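Local coordinates for trypsin-resistant surface T6 protein (Streptococcus pyogenes serotype M6, PDB 4P0D) that forms the backbone pilin of the pili of this bacterium, a three-domain subunit that sortase probably links covalently into the fibre shaft, at residues F38-Y43 with G92-Y96; F243-F247 with N258-K262; A360-Q364 with K406-Y410; I15-T20 with L99-A103. The protein carries 1 engineered substitution. One frame throughout, in Å; residues are numbered along the deposited sequence.

Contact 1. Residues F38-Y43 with G92-Y96; sequences FINFKY and GASVY
The Phe41 ring is packed on both faces. Val95 CG2 lies over one, 3.9 Å from the ring centroid and 18° off the normal, in a CH-pi contact; over the centre of the opposite face sits CZ of Phe38. At the ring edge, in plane, come the Ala93 carbonyl carbon and the Ser94 amide, with Phe41 CE1 3.5 Å from Ser94 N. The Ala93 methyl fills the angle between the two phenylalanines, CB being 3.7 Å from Phe38 CE1 and 3.8 Å from Phe41 CE1. Tyr43 CE1 approaches the same methyl, Val95 CG2, at 4.0 Å. With chi1 at -168°, Val95 holds CG2 beside its backbone N and turned to the rings. A classic beta bulge, in which Ile39 and Asn40 both face Val30, shifts the alternation of side chains and lets Phe38 join Phe41 on the inner side. Ser94 OG bonds back to Gly92 O. The segments run at 31° with axes 8.1 Å apart and do not pair; strands 38-43 and 94-101 both pair with strand 20-31 of the N-terminal Ig-like domain, the first through Val30 and Glu28, while Ser94 bonds to Ala116 of strand 108-116 and Thr126 touches Phe38 and Phe41.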
loop_
_atom_site.group_PDB
_atom_site.type_symbol
_atom_site.label_atom_id
_atom_site.label_comp_id
_atom_site.label_asym_id
_atom_site.label_seq_id
_atom_site.Cartn_x
_atom_site.Cartn_y
_atom_site.Cartn_z
ATOM N N PHE A 38 51.442 -7.177 26.081
ATOM C CA PHE A 38 50.005 -6.896 26.124
ATOM C C PHE A 38 49.446 -7.133 27.523
ATOM O O PHE A 38 49.579 -8.227 28.083
ATOM C CB PHE A 38 49.239 -7.802 25.148
ATOM C CG PHE A 38 47.742 -7.626 25.210
ATOM C CD1 PHE A 38 47.148 -6.473 24.716
ATOM C CD2 PHE A 38 46.930 -8.604 25.775
ATOM C CE1 PHE A 38 45.771 -6.299 24.775
ATOM C CE2 PHE A 38 45.550 -8.438 25.834
ATOM C CZ PHE A 38 44.970 -7.280 25.328
ATOM N N ILE A 39 48.760 -6.129 28.055
ATOM C CA ILE A 39 48.228 -6.183 29.415
ATOM C C ILE A 39 46.759 -6.641 29.414
ATOM O O ILE A 39 46.440 -7.750 29.858
ATOM C CB ILE A 39 48.384 -4.799 30.103
ATOM C CG1 ILE A 39 49.821 -4.269 29.918
ATOM C CG2 ILE A 39 48.014 -4.870 31.584
ATOM C CD1 ILE A 39 50.158 -3.061 30.779
ATOM N N ASN A 40 45.873 -5.786 28.898
ATOM C CA ASN A 40 44.433 -6.037 28.935
ATOM C C ASN A 40 43.701 -5.093 27.985
ATOM O O ASN A 40 44.322 -4.272 27.300
ATOM C CB ASN A 40 43.898 -5.857 30.372
ATOM C CG ASN A 40 43.985 -4.414 30.855
ATOM O OD1 ASN A 40 44.621 -3.576 30.229
ATOM N ND2 ASN A 40 43.334 -4.120 31.982
ATOM N N PHE A 41 42.375 -5.204 27.964
ATOM C CA PHE A 41 41.533 -4.240 27.261
ATOM C C PHE A 41 40.979 -3.191 28.189
ATOM O O PHE A 41 40.467 -3.531 29.241
ATOM C CB PHE A 41 40.363 -4.956 26.619
ATOM C CG PHE A 41 40.756 -5.781 25.456
ATOM C CD1 PHE A 41 41.215 -5.171 24.297
ATOM C CD2 PHE A 41 40.680 -7.154 25.509
ATOM C CE1 PHE A 41 41.593 -5.938 23.207
ATOM C CE2 PHE A 41 41.054 -7.921 24.424
ATOM C CZ PHE A 41 41.511 -7.309 23.271
ATOM N N LYS A 42 41.071 -1.927 27.781
ATOM C CA LYS A 42 40.332 -0.848 28.422
ATOM C C LYS A 42 39.079 -0.516 27.604
ATOM O O LYS A 42 39.172 -0.106 26.448
ATOM C CB LYS A 42 41.195 0.405 28.557
ATOM C CG LYS A 42 40.416 1.605 29.093
ATOM C CD LYS A 42 41.311 2.731 29.595
ATOM C CE LYS A 42 41.680 3.732 28.508
ATOM N NZ LYS A 42 41.637 5.139 29.008
ATOM N N TYR A 43 37.918 -0.667 28.226
ATOM C CA TYR A 43 36.640 -0.475 27.558
ATOM C C TYR A 43 36.092 0.913 27.824
ATOM O O TYR A 43 36.296 1.460 28.897
ATOM C CB TYR A 43 35.648 -1.520 28.053
ATOM C CG TYR A 43 36.004 -2.912 27.622
ATOM C CD1 TYR A 43 35.826 -3.309 26.298
ATOM C CD2 TYR A 43 36.519 -3.836 28.521
ATOM C CE1 TYR A 43 36.147 -4.578 25.887
ATOM C CE2 TYR A 43 36.843 -5.114 28.116
ATOM C CZ TYR A 43 36.654 -5.481 26.792
ATOM O OH TYR A 43 36.970 -6.763 26.362
ATOM N N GLY A 92 46.659 -3.024 16.477
ATOM C CA GLY A 92 46.780 -3.518 17.840
ATOM C C GLY A 92 45.498 -4.168 18.298
ATOM O O GLY A 92 44.451 -3.982 17.686
ATOM N N ALA A 93 45.586 -4.930 19.377
ATOM C CA ALA A 93 44.432 -5.591 19.943
ATOM C C ALA A 93 43.412 -4.517 20.288
ATOM O O ALA A 93 43.764 -3.454 20.801
ATOM C CB ALA A 93 44.806 -6.402 21.177
ATOM N N SER A 94 42.164 -4.782 19.918
ATOM C CA SER A 94 41.088 -3.815 20.021
ATOM C C SER A 94 39.757 -4.500 19.774
ATOM O O SER A 94 39.704 -5.584 19.185
ATOM C CB SER A 94 41.298 -2.667 19.038
ATOM O OG SER A 94 41.809 -3.151 17.813
ATOM N N VAL A 95 38.692 -3.853 20.246
ATOM C CA VAL A 95 37.337 -4.411 20.224
ATOM C C VAL A 95 36.423 -3.370 19.604
ATOM O O VAL A 95 36.483 -2.203 19.978
ATOM C CB VAL A 95 36.863 -4.731 21.654
ATOM C CG1 VAL A 95 35.588 -5.566 21.633
ATOM C CG2 VAL A 95 37.962 -5.452 22.423
ATOM N N TYR A 96 35.593 -3.798 18.659
ATOM C CA TYR A 96 34.705 -2.910 17.905
ATOM C C TYR A 96 33.259 -3.411 17.855
ATOM O O TYR A 96 32.992 -4.595 17.885
ATOM C CB TYR A 96 35.183 -2.771 16.444
ATOM C CG TYR A 96 36.542 -2.141 16.257
ATOM C CD1 TYR A 96 37.701 -2.897 16.376
ATOM C CD2 TYR A 96 36.666 -0.783 15.953
ATOM C CE1 TYR A 96 38.942 -2.323 16.208
ATOM C CE2 TYR A 96 37.908 -0.203 15.777
ATOM C CZ TYR A 96 39.037 -0.983 15.906
ATOM O OH TYR A 96 40.266 -0.413 15.738
#

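Contact 2. Residues F243-F247 with N258-K262; sequences FNLSF and NISYK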
loop_
_atom_site.group_PDB
_atom_site.type_symbol
_atom_site.label_atom_id
_atom_site.label_comp_id
_atom_site.label_asym_id
_atom_site.label_seq_id
_atom_site.Cartn_x
_atom_site.Cartn_y
_atom_site.Cartn_z
ATOM N N PHE A 243 -6.112 4.330 6.882
ATOM C CA PHE A 243 -5.779 4.003 8.251
ATOM C C PHE A 243 -4.276 3.956 8.490
ATOM O O PHE A 243 -3.480 3.778 7.557
ATOM C CB PHE A 243 -6.362 2.642 8.626
ATOM C CG PHE A 243 -5.698 1.483 7.935
ATOM C CD1 PHE A 243 -6.120 1.075 6.667
ATOM C CD2 PHE A 243 -4.637 0.803 8.540
ATOM C CE1 PHE A 243 -5.502 0.017 6.024
ATOM C CE2 PHE A 243 -4.024 -0.257 7.895
ATOM C CZ PHE A 243 -4.450 -0.646 6.633
ATOM N N ASN A 244 -3.926 4.087 9.763
ATOM C CA ASN A 244 -2.617 3.711 10.278
ATOM C C ASN A 244 -2.825 2.627 11.321
ATOM O O ASN A 244 -3.807 2.655 12.065
ATOM C CB ASN A 244 -1.885 4.900 10.887
ATOM C CG ASN A 244 -1.554 5.972 9.862
ATOM O OD1 ASN A 244 -1.118 5.668 8.772
ATOM N ND2 ASN A 244 -1.795 7.222 10.205
ATOM N N LEU A 245 -1.932 1.650 11.330
ATOM C CA LEU A 245 -1.992 0.549 12.277
ATOM C C LEU A 245 -0.558 0.253 12.750
ATOM O O LEU A 245 0.294 -0.192 11.975
ATOM C CB LEU A 245 -2.652 -0.684 11.650
ATOM C CG LEU A 245 -3.370 -1.640 12.610
ATOM C CD1 LEU A 245 -3.985 -2.814 11.875
ATOM C CD2 LEU A 245 -2.427 -2.127 13.683
ATOM N N SER A 246 -0.299 0.525 14.022
ATOM C CA SER A 246 1.012 0.292 14.596
ATOM C C SER A 246 0.929 -0.980 15.405
ATOM O O SER A 246 0.106 -1.072 16.319
ATOM C CB SER A 246 1.446 1.475 15.482
ATOM O OG SER A 246 2.718 1.233 16.068
ATOM N N PHE A 247 1.772 -1.958 15.086
ATOM C CA PHE A 247 1.812 -3.195 15.874
ATOM C C PHE A 247 2.884 -3.138 16.955
ATOM O O PHE A 247 3.810 -2.329 16.891
ATOM C CB PHE A 247 2.077 -4.408 14.987
ATOM C CG PHE A 247 0.953 -4.738 14.036
ATOM C CD1 PHE A 247 -0.156 -5.444 14.470
ATOM C CD2 PHE A 247 1.033 -4.373 12.698
ATOM C CE1 PHE A 247 -1.177 -5.767 13.600
ATOM C CE2 PHE A 247 0.014 -4.697 11.817
ATOM C CZ PHE A 247 -1.095 -5.379 12.269
ATOM N N ASN A 258 -2.391 -10.682 9.241
ATOM C CA ASN A 258 -2.946 -10.499 7.909
ATOM C C ASN A 258 -4.097 -9.493 8.041
ATOM O O ASN A 258 -4.955 -9.634 8.916
ATOM C CB ASN A 258 -3.419 -11.855 7.366
ATOM C CG ASN A 258 -2.255 -12.826 7.143
ATOM O OD1 ASN A 258 -1.197 -12.447 6.618
ATOM N ND2 ASN A 258 -2.427 -14.067 7.576
ATOM N N ILE A 259 -4.065 -8.439 7.219
ATOM C CA ILE A 259 -4.979 -7.321 7.353
ATOM C C ILE A 259 -5.936 -7.326 6.159
ATOM O O ILE A 259 -5.495 -7.483 5.023
ATOM C CB ILE A 259 -4.194 -5.979 7.403
ATOM C CG1 ILE A 259 -3.161 -5.991 8.540
ATOM C CG2 ILE A 259 -5.122 -4.771 7.548
ATOM C CD1 ILE A 259 -2.420 -4.680 8.680
ATOM N N SER A 260 -7.225 -7.133 6.414
ATOM C CA SER A 260 -8.203 -6.987 5.352
ATOM C C SER A 260 -9.059 -5.748 5.561
ATOM O O SER A 260 -9.241 -5.284 6.689
ATOM C CB SER A 260 -9.067 -8.247 5.262
ATOM O OG SER A 260 -8.222 -9.289 4.855
ATOM N N TYR A 261 -9.550 -5.193 4.463
ATOM C CA TYR A 261 -10.450 -4.045 4.521
ATOM C C TYR A 261 -11.156 -3.835 3.191
ATOM O O TYR A 261 -10.773 -4.404 2.174
ATOM C CB TYR A 261 -9.715 -2.779 4.948
ATOM C CG TYR A 261 -8.384 -2.563 4.274
ATOM C CD1 TYR A 261 -7.227 -3.186 4.740
ATOM C CD2 TYR A 261 -8.273 -1.721 3.168
ATOM C CE1 TYR A 261 -5.996 -2.979 4.122
ATOM C CE2 TYR A 261 -7.057 -1.512 2.545
ATOM C CZ TYR A 261 -5.926 -2.125 3.024
ATOM O OH TYR A 261 -4.722 -1.884 2.390
ATOM N N LYS A 262 -12.200 -3.025 3.213
ATOM C CA LYS A 262 -13.015 -2.821 2.036
ATOM C C LYS A 262 -13.138 -1.370 1.699
ATOM O O LYS A 262 -13.043 -0.524 2.577
ATOM C CB LYS A 262 -14.405 -3.360 2.297
ATOM C CG LYS A 262 -14.476 -4.869 2.378
ATOM C CD LYS A 262 -15.908 -5.215 2.725
ATOM C CE LYS A 262 -16.172 -6.694 2.777
ATOM N NZ LYS A 262 -17.625 -6.824 3.134
#
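Ile259 reaches across to three side chains of 243-247, and its branches divide the work. From CB, one branch is the CG2 methyl, 4.3 Å from Phe243 CZ. The other runs through CG1, set anti to the carbonyl carbon (chi1 -56°), and extends straight to CD1. That terminal methyl meets Leu245 CD1 tip to tip at 4.0 Å. It also comes up to the edge of the Phe247 ring, near its plane, with Ile259 CD1 3.9 Å from Phe247 CZ. Leu245 has a second part in this: its other methyl, CD2, lies over the centre of the Phe247 ring, so the ring is held on a face by its own strand and at an edge by the partner strand.

The strands belong to the two facing layers of the Ig-like, Cna-B-like sandwich of the middle domain. Their axes run antiparallel at 164° and 11.3 Å apart, a separation bridged by side chains alone. Strand 242-247 is hydrogen-bonded to 192-197, strand 258-265 to 171-179 and 202-213.

At the other end Phe243 and Tyr261 form a T-shaped pair: the edge of Phe243 points into the face of Tyr261, centroids 5.0 Å apart and planes at 70°. Closest are Phe243 CE1 and Tyr261 CE1, at 3.6 Å. The Tyr261 hydroxyl hydrogen-bonds Asp196 OD2 on strand 192-197.

Contact 3. Residues A360-Q364 with K406-Y410; sequences AISTQ and KSTTY
Thr363 and Lys406 mark the nearest backbone approach, with Thr363 CA 6.7 Å from Lys406 CA, and the two segments do not pair as strands. Segment 360-364 carries the end of strand 359-361 and the chain after it, while 406-410 runs toward strand 409-411 of a different sheet. Side chains therefore span the gap, mainly Lys406. Its chain leaves the backbone with CG anti to the carbonyl carbon, then bends at chi3 (73°), which brings the ammonium group down on Ile361. Lys406 NZ donates to Ile361 O at 2.7 Å, in the carbonyl plane, with a C=O...N angle of 147°. The methylenes lie against the opposite chain: Lys406 CD is 3.6 Å from Ser362 O and 3.9 Å from Thr363 CG2. The Thr363 methyl crosses Thr408 at about a right angle, CG2 being 3.4 Å from Thr408 OG1. Ser362 turns away, its OG donating to Thr363 O within its segment. A water lies between Gln364 OE1 and Lys406 O and may link them. Asp350 of strand 348-353 is shared, its OD2 forming a salt bridge with Lys406 NZ and accepting the Thr363 amide. The Lys406 ammonium thus has both a carbonyl and a carboxylate as partners, which probably favours its charged form and joins the chain leading into strand 409-411 to the end of strand 359-361 and to strand 348-353, chiefly through polar bonds, with the methylenes packed alongside.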
loop_
_atom_site.group_PDB
_atom_site.type_symbol
_atom_site.label_atom_id
_atom_site.label_comp_id
_atom_site.label_asym_id
_atom_site.label_seq_id
_atom_site.Cartn_x
_atom_site.Cartn_y
_atom_site.Cartn_z
ATOM N N ALA A 360 -24.578 11.128 -25.102
ATOM C CA ALA A 360 -24.839 10.765 -23.706
ATOM C C ALA A 360 -23.664 9.939 -23.158
ATOM O O ALA A 360 -22.988 9.259 -23.919
ATOM C CB ALA A 360 -26.134 9.977 -23.607
ATOM N N ILE A 361 -23.421 10.007 -21.849
ATOM C CA ILE A 361 -22.380 9.198 -21.223
ATOM C C ILE A 361 -22.894 8.555 -19.935
ATOM O O ILE A 361 -23.612 9.180 -19.158
ATOM C CB ILE A 361 -21.110 10.023 -20.899
ATOM C CG1 ILE A 361 -20.500 10.591 -22.181
ATOM C CG2 ILE A 361 -20.068 9.164 -20.202
ATOM C CD1 ILE A 361 -19.353 11.541 -21.918
ATOM N N SER A 362 -22.502 7.307 -19.719
ATOM C CA SER A 362 -22.922 6.552 -18.544
ATOM C C SER A 362 -22.030 6.848 -17.342
ATOM O O SER A 362 -20.945 7.414 -17.485
ATOM C CB SER A 362 -22.853 5.068 -18.837
ATOM O OG SER A 362 -21.522 4.571 -18.758
ATOM N N THR A 363 -22.487 6.428 -16.172
ATOM C CA THR A 363 -21.636 6.316 -14.994
ATOM C C THR A 363 -20.609 5.184 -15.188
ATOM O O THR A 363 -20.638 4.463 -16.198
ATOM C CB THR A 363 -22.482 6.018 -13.746
ATOM O OG1 THR A 363 -23.373 4.937 -14.028
ATOM C CG2 THR A 363 -23.267 7.246 -13.321
ATOM N N GLN A 364 -19.735 4.990 -14.205
ATOM C CA GLN A 364 -18.555 4.125 -14.372
ATOM C C GLN A 364 -18.873 2.633 -14.356
ATOM O O GLN A 364 -19.559 2.134 -13.461
ATOM C CB GLN A 364 -17.516 4.415 -13.285
ATOM C CG GLN A 364 -16.999 5.840 -13.204
ATOM C CD GLN A 364 -17.820 6.731 -12.290
ATOM O OE1 GLN A 364 -19.013 6.524 -12.127
ATOM N NE2 GLN A 364 -17.187 7.736 -11.702
ATOM N N LYS A 406 -19.844 12.756 -13.635
ATOM C CA LYS A 406 -21.235 12.740 -13.173
ATOM C C LYS A 406 -21.324 12.584 -11.661
ATOM O O LYS A 406 -20.424 12.021 -11.026
ATOM C CB LYS A 406 -22.006 11.571 -13.795
ATOM C CG LYS A 406 -21.832 11.399 -15.294
ATOM C CD LYS A 406 -22.544 10.144 -15.777
ATOM C CE LYS A 406 -24.057 10.315 -15.795
ATOM N NZ LYS A 406 -24.717 9.314 -16.682
ATOM N N SER A 407 -22.416 13.090 -11.096
ATOM C CA SER A 407 -22.853 12.697 -9.760
ATOM C C SER A 407 -24.342 12.398 -9.877
ATOM O O SER A 407 -25.146 13.309 -10.045
ATOM C CB SER A 407 -22.586 13.801 -8.734
ATOM O OG SER A 407 -23.391 14.938 -8.979
ATOM N N THR A 408 -24.701 11.118 -9.841
ATOM C CA THR A 408 -26.100 10.710 -9.998
ATOM C C THR A 408 -26.932 11.188 -8.815
ATOM O O THR A 408 -26.451 11.236 -7.675
ATOM C CB THR A 408 -26.242 9.170 -10.109
ATOM O OG1 THR A 408 -25.466 8.685 -11.210
ATOM C CG2 THR A 408 -27.704 8.749 -10.303
ATOM N N THR A 409 -28.184 11.527 -9.102
ATOM C CA THR A 409 -29.154 11.893 -8.091
ATOM C C THR A 409 -30.099 10.733 -7.820
ATOM O O THR A 409 -30.857 10.324 -8.699
ATOM C CB THR A 409 -29.968 13.113 -8.544
ATOM O OG1 THR A 409 -29.065 14.162 -8.944
ATOM C CG2 THR A 409 -30.877 13.604 -7.403
ATOM N N TYR A 410 -30.048 10.219 -6.593
ATOM C CA TYR A 410 -30.870 9.093 -6.191
ATOM C C TYR A 410 -32.029 9.541 -5.344
ATOM O O TYR A 410 -31.995 10.630 -4.757
ATOM C CB TYR A 410 -30.057 8.099 -5.375
ATOM C CG TYR A 410 -28.846 7.624 -6.092
ATOM C CD1 TYR A 410 -28.962 6.797 -7.195
ATOM C CD2 TYR A 410 -27.572 8.017 -5.685
ATOM C CE1 TYR A 410 -27.844 6.364 -7.880
ATOM C CE2 TYR A 410 -26.450 7.590 -6.360
ATOM C CZ TYR A 410 -26.593 6.765 -7.461
ATOM O OH TYR A 410 -25.480 6.330 -8.133
HETATM O O HOH W 1 -20.677 8.763 -11.321
#

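Contact 4. Residues I15-T20 with L99-A103; sequences IEGGPT and LLTGA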
loop_
_atom_site.group_PDB
_atom_site.type_symbol
_atom_site.label_atom_id
_atom_site.label_comp_id
_atom_site.label_asym_id
_atom_site.label_seq_id
_atom_site.Cartn_x
_atom_site.Cartn_y
_atom_site.Cartn_z
ATOM N N ILE A 15 27.365 -9.343 3.128
ATOM C CA ILE A 15 26.872 -7.983 3.074
ATOM C C ILE A 15 26.038 -7.815 1.806
ATOM O O ILE A 15 26.565 -7.848 0.688
ATOM C CB ILE A 15 28.019 -6.956 3.100
ATOM C CG1 ILE A 15 28.884 -7.171 4.343
ATOM C CG2 ILE A 15 27.466 -5.531 3.099
ATOM C CD1 ILE A 15 29.971 -6.135 4.548
ATOM N N GLU A 16 24.730 -7.653 1.991
ATOM C CA GLU A 16 23.797 -7.505 0.893
ATOM C C GLU A 16 23.191 -6.116 0.918
ATOM O O GLU A 16 23.054 -5.499 1.971
ATOM C CB GLU A 16 22.685 -8.543 1.027
ATOM C CG GLU A 16 23.098 -9.984 0.763
ATOM C CD GLU A 16 22.047 -10.976 1.271
ATOM O OE1 GLU A 16 21.851 -11.122 2.504
ATOM O OE2 GLU A 16 21.402 -11.602 0.434
ATOM N N GLY A 17 22.840 -5.605 -0.249
ATOM C CA GLY A 17 22.105 -4.371 -0.313
ATOM C C GLY A 17 22.928 -3.124 -0.211
ATOM O O GLY A 17 22.371 -2.051 -0.181
ATOM N N GLY A 18 24.256 -3.260 -0.200
ATOM C CA GLY A 18 25.152 -2.109 -0.192
ATOM C C GLY A 18 24.994 -1.104 0.939
ATOM O O GLY A 18 24.821 0.097 0.692
ATOM N N PRO A 19 25.088 -1.570 2.192
ATOM C CA PRO A 19 24.970 -0.646 3.315
ATOM C C PRO A 19 26.271 0.129 3.567
ATOM O O PRO A 19 27.299 -0.170 2.986
ATOM C CB PRO A 19 24.688 -1.575 4.484
ATOM C CG PRO A 19 25.476 -2.802 4.139
ATOM C CD PRO A 19 25.338 -2.950 2.647
ATOM N N THR A 20 26.191 1.121 4.438
ATOM C CA THR A 20 27.341 1.778 5.019
ATOM C C THR A 20 27.781 0.932 6.194
ATOM O O THR A 20 26.949 0.429 6.961
ATOM C CB THR A 20 26.928 3.170 5.530
ATOM O OG1 THR A 20 26.526 3.959 4.413
ATOM C CG2 THR A 20 28.037 3.848 6.252
ATOM N N LEU A 99 28.214 -1.445 12.865
ATOM C CA LEU A 99 26.840 -1.234 12.425
ATOM C C LEU A 99 26.771 -1.086 10.894
ATOM O O LEU A 99 27.530 -0.296 10.280
ATOM C CB LEU A 99 26.207 -0.006 13.090
ATOM C CG LEU A 99 26.130 -0.040 14.628
ATOM C CD1 LEU A 99 25.546 1.271 15.150
ATOM C CD2 LEU A 99 25.323 -1.229 15.143
ATOM N N LEU A 100 25.846 -1.838 10.303
ATOM C CA LEU A 100 25.569 -1.774 8.868
ATOM C C LEU A 100 24.211 -1.087 8.677
ATOM O O LEU A 100 23.177 -1.599 9.156
ATOM C CB LEU A 100 25.564 -3.181 8.257
ATOM C CG LEU A 100 26.888 -3.969 8.328
ATOM C CD1 LEU A 100 26.975 -4.819 9.593
ATOM C CD2 LEU A 100 27.037 -4.882 7.120
ATOM N N THR A 101 24.222 0.071 8.019
ATOM C CA THR A 101 23.042 0.945 7.919
ATOM C C THR A 101 22.811 1.346 6.478
ATOM O O THR A 101 23.684 1.174 5.635
ATOM C CB THR A 101 23.225 2.261 8.707
ATOM O OG1 THR A 101 24.437 2.895 8.294
ATOM C CG2 THR A 101 23.284 2.010 10.175
ATOM N N GLY A 102 21.606 1.845 6.201
ATOM C CA GLY A 102 21.263 2.413 4.907
ATOM C C GLY A 102 21.324 1.518 3.675
ATOM O O GLY A 102 21.500 2.025 2.578
ATOM N N ALA A 103 21.195 0.204 3.834
ATOM C CA ALA A 103 21.165 -0.705 2.674
ATOM C C ALA A 103 20.089 -0.229 1.713
ATOM O O ALA A 103 18.963 0.088 2.131
ATOM C CB ALA A 103 20.895 -2.143 3.106
#
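Leu100 CD2 forms the apolar centre, 4.0 Å from both Ile15 CG1 and Pro19 CG. The Ile15 side chain crosses Leu100 at about a right angle, whereas the Pro19 ring lies alongside it and points the same way. CG sits beside the Leu100 backbone N (chi1 -62°), and CD2 touches both partners. Ala103 extends the patch, its CB 4.1 Å from Pro19 CB and near the Gly17 carbonyl. Packing tightens where the proline ring edges onto the backbone, Pro19 CB being 3.1 Å from Thr101 O. That same oxygen accepts the Thr20 amide (Thr20 N to Thr101 O 2.8 Å), and Thr101 N returns a bond to Thr20 O at 2.9 Å: an antiparallel hydrogen-bonded pair. Thr20 O receives a CA-H...O contact from Leu100 CA. The two threonine side chains share one sheet face, Thr20 CB 3.7 Å from Thr101 OG1. Here the start of strand 20-31 meets the end of strand 94-101 in the N-terminal Ig-like domain. Tyr109 of strand 108-116 touches Ile15, Pro19 and Leu100 and hydrogen-bonds Glu16 O; Ile81 touches Ile15 and Pro19; the Ile15 side chain lies about 7 Å from the bound calcium ion, whose site includes Ser82 and Thr85.

How the contacts relate
Contacts 1 and 4 share strand 94-101 of the N-terminal domain, their centres about 27 Å apart; contact 1 is nested within the chain loop that contact 4 closes. At one end of the strand buried rings and methyls pack without pairing; at the other, only partly buried, strand pairing begins beside an apolar patch that grades into surface threonines, Thr20 exposed and Thr101 partly so. Contact 2, in the middle domain, is wholly buried and, like contact 1, relies on aromatic and aliphatic packing, but between the two layers of a sandwich. Contact 3, across the chain's centre from contact 1 (about 78 Å between centres), relies on polar groups and is mostly buried, though its lysine is exposed.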